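Local coordinates for protein GH26C (Muricauda sp. MAR_2010_75, PDB 6Q78) that probably hydrolyses beta-1,4-mannosidic linkages in mannans, acting as a beta-mannanase of glycoside hydrolase family 26, at residues 102-111 with 402-410; 158-166 with 177-186. One frame throughout, in Å; residues are numbered along the deposited sequence.

Interaction 1 of 2, residues 102-111 with 402-410; sequences IKKMTGSDPG and VILADDLPE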
# COMPACT_ATOMS: atom_id res chain seq x y z
N ILE A 102 -7.11 -14.55 6.63
CA ILE A 102 -7.83 -14.77 5.38
C ILE A 102 -7.81 -16.24 5.00
O ILE A 102 -8.80 -16.75 4.47
CB ILE A 102 -7.33 -13.82 4.28
CG1 ILE A 102 -7.95 -12.44 4.53
CG2 ILE A 102 -7.70 -14.29 2.87
CD1 ILE A 102 -7.39 -11.34 3.61
N LYS A 103 -6.72 -16.96 5.28
CA LYS A 103 -6.70 -18.41 5.02
C LYS A 103 -7.55 -19.18 6.02
O LYS A 103 -8.23 -20.15 5.65
CB LYS A 103 -5.27 -18.93 5.01
CG LYS A 103 -5.17 -20.43 4.73
CD LYS A 103 -3.71 -20.82 4.53
CE LYS A 103 -3.53 -22.30 4.69
NZ LYS A 103 -4.16 -23.02 3.59
N LYS A 104 -7.57 -18.77 7.30
CA LYS A 104 -8.50 -19.41 8.24
C LYS A 104 -9.93 -19.31 7.72
O LYS A 104 -10.73 -20.23 7.90
CB LYS A 104 -8.46 -18.73 9.62
CG LYS A 104 -7.11 -18.77 10.39
CD LYS A 104 -7.33 -18.17 11.79
CE LYS A 104 -6.10 -18.17 12.65
NZ LYS A 104 -5.16 -17.05 12.28
N MET A 105 -10.27 -18.16 7.13
CA MET A 105 -11.63 -17.86 6.71
C MET A 105 -11.98 -18.54 5.39
O MET A 105 -13.03 -19.20 5.28
CB MET A 105 -11.73 -16.33 6.54
CG MET A 105 -13.14 -15.80 6.21
SD MET A 105 -14.37 -16.13 7.52
CE MET A 105 -15.43 -17.38 6.72
N THR A 106 -11.11 -18.39 4.37
CA THR A 106 -11.42 -18.76 2.99
C THR A 106 -10.74 -20.04 2.52
O THR A 106 -11.15 -20.58 1.48
CB THR A 106 -11.00 -17.66 2.00
OG1 THR A 106 -9.56 -17.66 1.84
CG2 THR A 106 -11.49 -16.29 2.44
N GLY A 107 -9.72 -20.50 3.22
CA GLY A 107 -8.89 -21.60 2.75
C GLY A 107 -7.72 -21.17 1.89
O GLY A 107 -6.81 -22.01 1.67
N SER A 108 -7.71 -19.92 1.42
CA SER A 108 -6.60 -19.38 0.64
C SER A 108 -5.92 -18.25 1.40
O SER A 108 -6.59 -17.48 2.08
CB SER A 108 -7.13 -18.82 -0.68
OG SER A 108 -6.06 -18.24 -1.42
N ASP A 109 -4.60 -18.15 1.26
CA ASP A 109 -3.91 -16.93 1.69
C ASP A 109 -4.39 -15.74 0.86
O ASP A 109 -4.97 -15.89 -0.21
CB ASP A 109 -2.41 -17.09 1.50
CG ASP A 109 -1.72 -17.74 2.68
OD1 ASP A 109 -2.12 -17.49 3.84
OD2 ASP A 109 -0.72 -18.50 2.47
N PRO A 110 -4.18 -14.52 1.35
CA PRO A 110 -4.43 -13.33 0.53
C PRO A 110 -3.53 -13.34 -0.70
O PRO A 110 -2.50 -14.04 -0.74
CB PRO A 110 -4.11 -12.16 1.49
CG PRO A 110 -3.10 -12.78 2.45
CD PRO A 110 -3.53 -14.20 2.64
N GLY A 111 -3.89 -12.51 -1.72
CA GLY A 111 -2.99 -12.40 -2.86
C GLY A 111 -1.92 -11.35 -2.73
O GLY A 111 -1.05 -11.21 -3.59
N VAL A 402 -12.41 -11.26 -7.84
CA VAL A 402 -11.49 -11.27 -6.68
C VAL A 402 -10.40 -12.32 -6.88
O VAL A 402 -10.68 -13.50 -7.14
CB VAL A 402 -12.26 -11.52 -5.37
CG1 VAL A 402 -11.30 -11.86 -4.23
CG2 VAL A 402 -13.13 -10.33 -5.00
N ILE A 403 -9.15 -11.90 -6.68
CA ILE A 403 -7.98 -12.79 -6.77
C ILE A 403 -7.33 -12.89 -5.39
O ILE A 403 -6.82 -11.89 -4.87
CB ILE A 403 -6.97 -12.26 -7.82
CG1 ILE A 403 -7.66 -12.19 -9.19
CG2 ILE A 403 -5.69 -13.09 -7.90
CD1 ILE A 403 -6.78 -11.54 -10.24
N LEU A 404 -7.31 -14.10 -4.82
CA LEU A 404 -6.54 -14.45 -3.62
C LEU A 404 -5.32 -15.28 -4.05
O LEU A 404 -5.11 -15.51 -5.23
CB LEU A 404 -7.42 -15.20 -2.63
CG LEU A 404 -8.64 -14.44 -2.10
CD1 LEU A 404 -9.48 -15.31 -1.15
CD2 LEU A 404 -8.23 -13.16 -1.40
N ALA A 405 -4.54 -15.77 -3.08
CA ALA A 405 -3.34 -16.51 -3.43
C ALA A 405 -3.63 -17.68 -4.36
O ALA A 405 -2.90 -17.91 -5.32
CB ALA A 405 -2.60 -17.02 -2.18
N ASP A 406 -4.71 -18.42 -4.12
CA ASP A 406 -4.93 -19.64 -4.89
C ASP A 406 -5.13 -19.33 -6.36
O ASP A 406 -4.69 -20.13 -7.21
CB ASP A 406 -6.04 -20.49 -4.29
CG ASP A 406 -5.58 -21.25 -3.04
OD1 ASP A 406 -4.38 -21.25 -2.72
OD2 ASP A 406 -6.44 -21.84 -2.34
N ASP A 407 -5.70 -18.17 -6.70
CA ASP A 407 -5.91 -17.88 -8.12
C ASP A 407 -4.98 -16.80 -8.67
O ASP A 407 -5.24 -16.24 -9.74
CB ASP A 407 -7.38 -17.67 -8.47
CG ASP A 407 -8.07 -16.65 -7.61
OD1 ASP A 407 -7.71 -16.53 -6.42
OD2 ASP A 407 -9.05 -16.04 -8.12
N LEU A 408 -3.85 -16.55 -8.00
CA LEU A 408 -2.93 -15.56 -8.53
C LEU A 408 -2.36 -16.01 -9.87
O LEU A 408 -1.94 -17.17 -10.01
CB LEU A 408 -1.75 -15.39 -7.58
CG LEU A 408 -1.92 -14.47 -6.38
CD1 LEU A 408 -0.81 -14.77 -5.38
CD2 LEU A 408 -1.92 -12.97 -6.81
N PRO A 409 -2.27 -15.12 -10.86
CA PRO A 409 -1.40 -15.36 -12.02
C PRO A 409 0.05 -15.44 -11.58
O PRO A 409 0.40 -15.11 -10.44
CB PRO A 409 -1.57 -14.08 -12.85
CG PRO A 409 -2.76 -13.37 -12.31
CD PRO A 409 -2.84 -13.76 -10.87
N GLU A 410 0.91 -15.82 -12.51
CA GLU A 410 2.36 -15.69 -12.32
C GLU A 410 2.71 -14.22 -12.54
O GLU A 410 2.93 -13.76 -13.67
CB GLU A 410 3.11 -16.62 -13.27
CG GLU A 410 2.82 -18.10 -12.99
CD GLU A 410 3.55 -19.03 -13.93
OE1 GLU A 410 4.78 -18.88 -14.10
OE2 GLU A 410 2.90 -19.93 -14.49
O HOH W 1 -6.06 -23.96 -0.76
O HOH W 2 -3.31 -20.31 -0.24

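Interaction 2 of 2, residues 158-166 with 177-186; sequences WHFREPFEG and FQRENALKSI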
# COMPACT_ATOMS: atom_id res chain seq x y z
N TRP A 158 5.04 3.44 5.12
CA TRP A 158 6.12 3.89 6.00
C TRP A 158 5.55 4.85 7.03
O TRP A 158 5.40 6.06 6.77
CB TRP A 158 7.19 4.57 5.16
CG TRP A 158 8.42 4.93 5.94
CD1 TRP A 158 8.78 4.46 7.19
CD2 TRP A 158 9.49 5.77 5.51
NE1 TRP A 158 10.01 5.00 7.57
CE2 TRP A 158 10.46 5.79 6.54
CE3 TRP A 158 9.71 6.52 4.36
CZ2 TRP A 158 11.64 6.52 6.42
CZ3 TRP A 158 10.88 7.27 4.26
CH2 TRP A 158 11.82 7.26 5.28
N HIS A 159 5.26 4.32 8.23
CA HIS A 159 4.89 5.19 9.35
C HIS A 159 6.19 5.70 9.96
O HIS A 159 6.75 5.14 10.92
CB HIS A 159 3.99 4.46 10.34
CG HIS A 159 2.59 4.29 9.85
ND1 HIS A 159 2.21 3.24 9.04
CD2 HIS A 159 1.46 5.01 10.08
CE1 HIS A 159 0.91 3.34 8.77
NE2 HIS A 159 0.44 4.42 9.37
N PHE A 160 6.69 6.77 9.33
CA PHE A 160 8.02 7.34 9.59
C PHE A 160 7.93 8.31 10.77
O PHE A 160 7.26 9.34 10.69
CB PHE A 160 8.44 8.02 8.28
CG PHE A 160 9.79 8.74 8.31
CD1 PHE A 160 10.79 8.40 9.20
CD2 PHE A 160 10.05 9.73 7.37
CE1 PHE A 160 12.02 9.07 9.17
CE2 PHE A 160 11.24 10.42 7.36
CZ PHE A 160 12.23 10.10 8.27
N ARG A 161 8.54 7.94 11.88
CA ARG A 161 8.52 8.83 13.05
C ARG A 161 9.28 10.11 12.73
O ARG A 161 10.32 10.09 12.07
CB ARG A 161 9.09 8.11 14.28
CG ARG A 161 8.20 6.94 14.69
CD ARG A 161 8.80 6.10 15.81
NE ARG A 161 8.15 4.80 15.82
CZ ARG A 161 7.02 4.52 16.45
NH1 ARG A 161 6.39 5.45 17.15
NH2 ARG A 161 6.52 3.28 16.35
N GLU A 162 8.76 11.22 13.22
CA GLU A 162 9.27 12.51 12.82
C GLU A 162 10.72 12.66 13.26
O GLU A 162 11.14 12.08 14.26
CB GLU A 162 8.39 13.63 13.40
CG GLU A 162 8.46 13.82 14.94
CD GLU A 162 9.72 14.53 15.38
OE1 GLU A 162 10.20 14.26 16.53
OE2 GLU A 162 10.21 15.36 14.59
N PRO A 163 11.51 13.47 12.53
CA PRO A 163 12.98 13.36 12.63
C PRO A 163 13.62 14.02 13.83
O PRO A 163 14.76 13.66 14.18
CB PRO A 163 13.47 14.04 11.33
CG PRO A 163 12.38 15.06 11.06
CD PRO A 163 11.10 14.30 11.40
N PHE A 164 12.95 14.98 14.49
CA PHE A 164 13.62 15.70 15.57
C PHE A 164 13.86 14.79 16.77
O PHE A 164 14.93 14.83 17.39
CB PHE A 164 12.82 16.94 15.97
CG PHE A 164 12.87 18.04 14.95
CD1 PHE A 164 13.98 18.87 14.88
CD2 PHE A 164 11.81 18.24 14.07
CE1 PHE A 164 14.04 19.89 13.93
CE2 PHE A 164 11.86 19.25 13.13
CZ PHE A 164 12.97 20.09 13.06
N GLU A 165 12.85 14.01 17.16
CA GLU A 165 13.02 13.10 18.28
C GLU A 165 12.80 11.64 17.91
O GLU A 165 13.18 10.75 18.69
CB GLU A 165 12.12 13.49 19.47
CG GLU A 165 12.53 14.84 20.12
CD GLU A 165 11.70 15.23 21.35
OE1 GLU A 165 10.61 14.65 21.58
OE2 GLU A 165 12.14 16.14 22.08
N GLY A 166 12.23 11.36 16.74
CA GLY A 166 12.13 9.98 16.31
C GLY A 166 11.14 9.11 17.06
O GLY A 166 11.22 7.89 16.94
N PHE A 177 6.07 22.58 17.41
CA PHE A 177 7.26 22.81 16.60
C PHE A 177 7.54 21.63 15.69
O PHE A 177 7.88 21.80 14.51
CB PHE A 177 8.48 23.09 17.48
CG PHE A 177 9.77 23.11 16.71
CD1 PHE A 177 10.23 24.29 16.13
CD2 PHE A 177 10.51 21.96 16.54
CE1 PHE A 177 11.40 24.30 15.40
CE2 PHE A 177 11.69 21.98 15.80
CZ PHE A 177 12.13 23.15 15.24
N GLN A 178 7.42 20.41 16.20
CA GLN A 178 7.70 19.24 15.36
C GLN A 178 6.71 19.15 14.19
O GLN A 178 7.10 18.94 13.04
CB GLN A 178 7.66 17.98 16.22
CG GLN A 178 8.87 17.91 17.12
CD GLN A 178 8.70 16.99 18.30
OE1 GLN A 178 7.65 16.40 18.50
NE2 GLN A 178 9.75 16.88 19.11
N ARG A 179 5.41 19.28 14.49
CA ARG A 179 4.38 19.25 13.45
C ARG A 179 4.71 20.23 12.33
O ARG A 179 4.61 19.89 11.14
CB ARG A 179 3.05 19.71 14.05
CG ARG A 179 2.44 18.76 15.03
CD ARG A 179 0.96 19.08 15.23
NE ARG A 179 0.71 20.26 16.03
CZ ARG A 179 0.53 20.24 17.34
NH1 ARG A 179 0.60 19.09 18.02
NH2 ARG A 179 0.30 21.37 17.97
N GLU A 180 5.06 21.46 12.70
CA GLU A 180 5.19 22.54 11.73
C GLU A 180 6.51 22.50 10.98
O GLU A 180 6.63 23.15 9.93
CB GLU A 180 4.96 23.88 12.42
CG GLU A 180 3.50 24.01 12.86
CD GLU A 180 3.18 25.33 13.54
OE1 GLU A 180 4.06 26.22 13.62
OE2 GLU A 180 2.02 25.47 14.01
N ASN A 181 7.49 21.74 11.44
CA ASN A 181 8.81 21.80 10.84
C ASN A 181 9.40 20.46 10.42
O ASN A 181 10.44 20.45 9.77
CB ASN A 181 9.81 22.49 11.78
CG ASN A 181 9.46 23.94 12.01
OD1 ASN A 181 9.84 24.79 11.22
ND2 ASN A 181 8.68 24.22 13.06
N ALA A 182 8.76 19.33 10.74
CA ALA A 182 9.36 18.03 10.44
C ALA A 182 9.63 17.86 8.95
O ALA A 182 10.73 17.48 8.56
CB ALA A 182 8.47 16.92 10.98
N LEU A 183 8.61 18.10 8.10
CA LEU A 183 8.80 17.84 6.66
C LEU A 183 9.78 18.85 6.07
O LEU A 183 10.71 18.48 5.35
CB LEU A 183 7.45 17.89 5.91
CG LEU A 183 7.59 17.49 4.42
CD1 LEU A 183 6.34 16.76 3.88
CD2 LEU A 183 7.86 18.68 3.55
N LYS A 184 9.61 20.12 6.40
CA LYS A 184 10.57 21.11 5.92
C LYS A 184 12.01 20.71 6.28
O LYS A 184 12.93 20.94 5.49
CB LYS A 184 10.25 22.51 6.48
CG LYS A 184 8.90 23.07 5.98
CD LYS A 184 8.40 24.23 6.85
CE LYS A 184 6.99 24.64 6.44
NZ LYS A 184 6.46 25.69 7.35
N SER A 185 12.21 20.11 7.46
CA SER A 185 13.56 19.82 7.92
C SER A 185 14.23 18.68 7.15
O SER A 185 15.44 18.50 7.28
CB SER A 185 13.57 19.52 9.43
OG SER A 185 13.14 18.17 9.67
N ILE A 186 13.47 17.87 6.40
CA ILE A 186 14.09 16.76 5.67
C ILE A 186 14.35 17.07 4.21
O ILE A 186 14.97 16.25 3.51
CB ILE A 186 13.36 15.42 5.86
CG1 ILE A 186 11.95 15.50 5.27
CG2 ILE A 186 13.41 15.00 7.31
CD1 ILE A 186 11.25 14.11 5.18

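Interaction 1 of 2, residues 102-111 with 402-410
Leu404 lays its side chain along the turn that closes helix 101-106. Its CB starts in a polar spot, 3.5 Å from both Asp109 O and the hydroxyl OG of Ser108. With CG anti to the carbonyl carbon (chi1 -61°), the branch then swings toward the helix end: CD1 meets Thr106 OG1 tip to tip at 3.8 Å, and CD2 faces Ile102 CG2 at 4.4 Å. A branched apolar chain suits this place because the Thr106 hydroxyl is already engaged, donating to Ile102 O and accepting from Ser108 N in an ST turn. Gly107, with positive phi, lets the chain leave the helix there.

Two hydrogen bonds cross the contact, one between backbones and one from a backbone N-H to a hydroxyl. Ala405 N gives a fairly straight bond to Asp109 O (2.9 Å), arriving from above the carbonyl plane, while Ser108 OG donates to the same oxygen in that plane, on a lone pair. The serine hydroxyl in turn accepts from Asp406 N at 3.0 Å, so one small group ties the two segments together. With an alanine at Ser108, Asp406 N would probably lose its acceptor and Asp109 O one of its two donors. Two waters extend the seam, one from Asp406 OD2 to Gly107 O, the other from Asp406 OD1 to Asp109 N. At Gly111 a beta carbon would press on Ile403 O, so glycine fits; Leu408 CD2 touches Gly111 O at 3.8 Å.

Gly111 leads into strand 112-116, and Ile403 pairs with Phe81 and Val83 of strand 81-86. The arrangement is a helix-to-strand turn of a beta/alpha (TIM) barrel, at the end where strands begin, joined to a short C-terminal strand added to the barrel sheet.

Interaction 2 of 2, residues 158-166 with 177-186
Glu162 folds its side chain back on itself, CG wedged between backbone N and carbonyl carbon (chi1 69°) and the chain bent again at chi2, which lays its carboxylate flat against the amide of Gln178. The two planes lie 15° apart and are stacked, with Glu162 OE1 3.6 Å from Gln178 CD. Gln178, extended beyond CG, carries its NE2 on to the carboxylate of Glu165, 3.4 Å from Glu165 CD.

Phe177, with CG anti to its own N, swings across Phe164. The edge of Phe177 meets the face of Phe164 in a T-shaped pair, centroids 4.9 Å apart and planes at 63°. At the far end of the ring, Phe164 CZ touches Ser185 CB at 3.7 Å. The compact ring of Pro163 packs on the helix, with its CD 3.7 Å from Ala182 CB and its CG 3.9 Å from Ile186 CG2; the small side chain of Ala182 lets the loop come close. The loop continues strand 153-157, and His159 NE2 hydrogen-bonds a Tris molecule, probably from the crystallisation liquor.

The segments are joined largely by shape and stacking. The buried Glu162 carboxylate is gripped within its own loop by Phe164 N at OE2 and Glu165 N at OE1, which would probably favour its ionised form and fixes the group where it stacks on the neutral glutamine amide.

The two contacts lie on opposite sides of the chain's centre, about 38 Å apart between centres, and share no residues. One segment of each nevertheless adjoins one of two neighbouring strands of the parallel sheet: residues 102-111 run into strand 112-116, whereas residues 158-166 leave strand 153-157, so they serve opposite ends of the barrel. Interaction 1 is only partly buried and depends on one backbone hydrogen bond, a hydroxyl that both gives and accepts, and bridging waters, joining parts of the chain distant in sequence. Interaction 2 is the more buried, though it too lies well out from the centre; it packs a loop on the helix that follows it, mainly through aromatic, apolar and stacked planar groups.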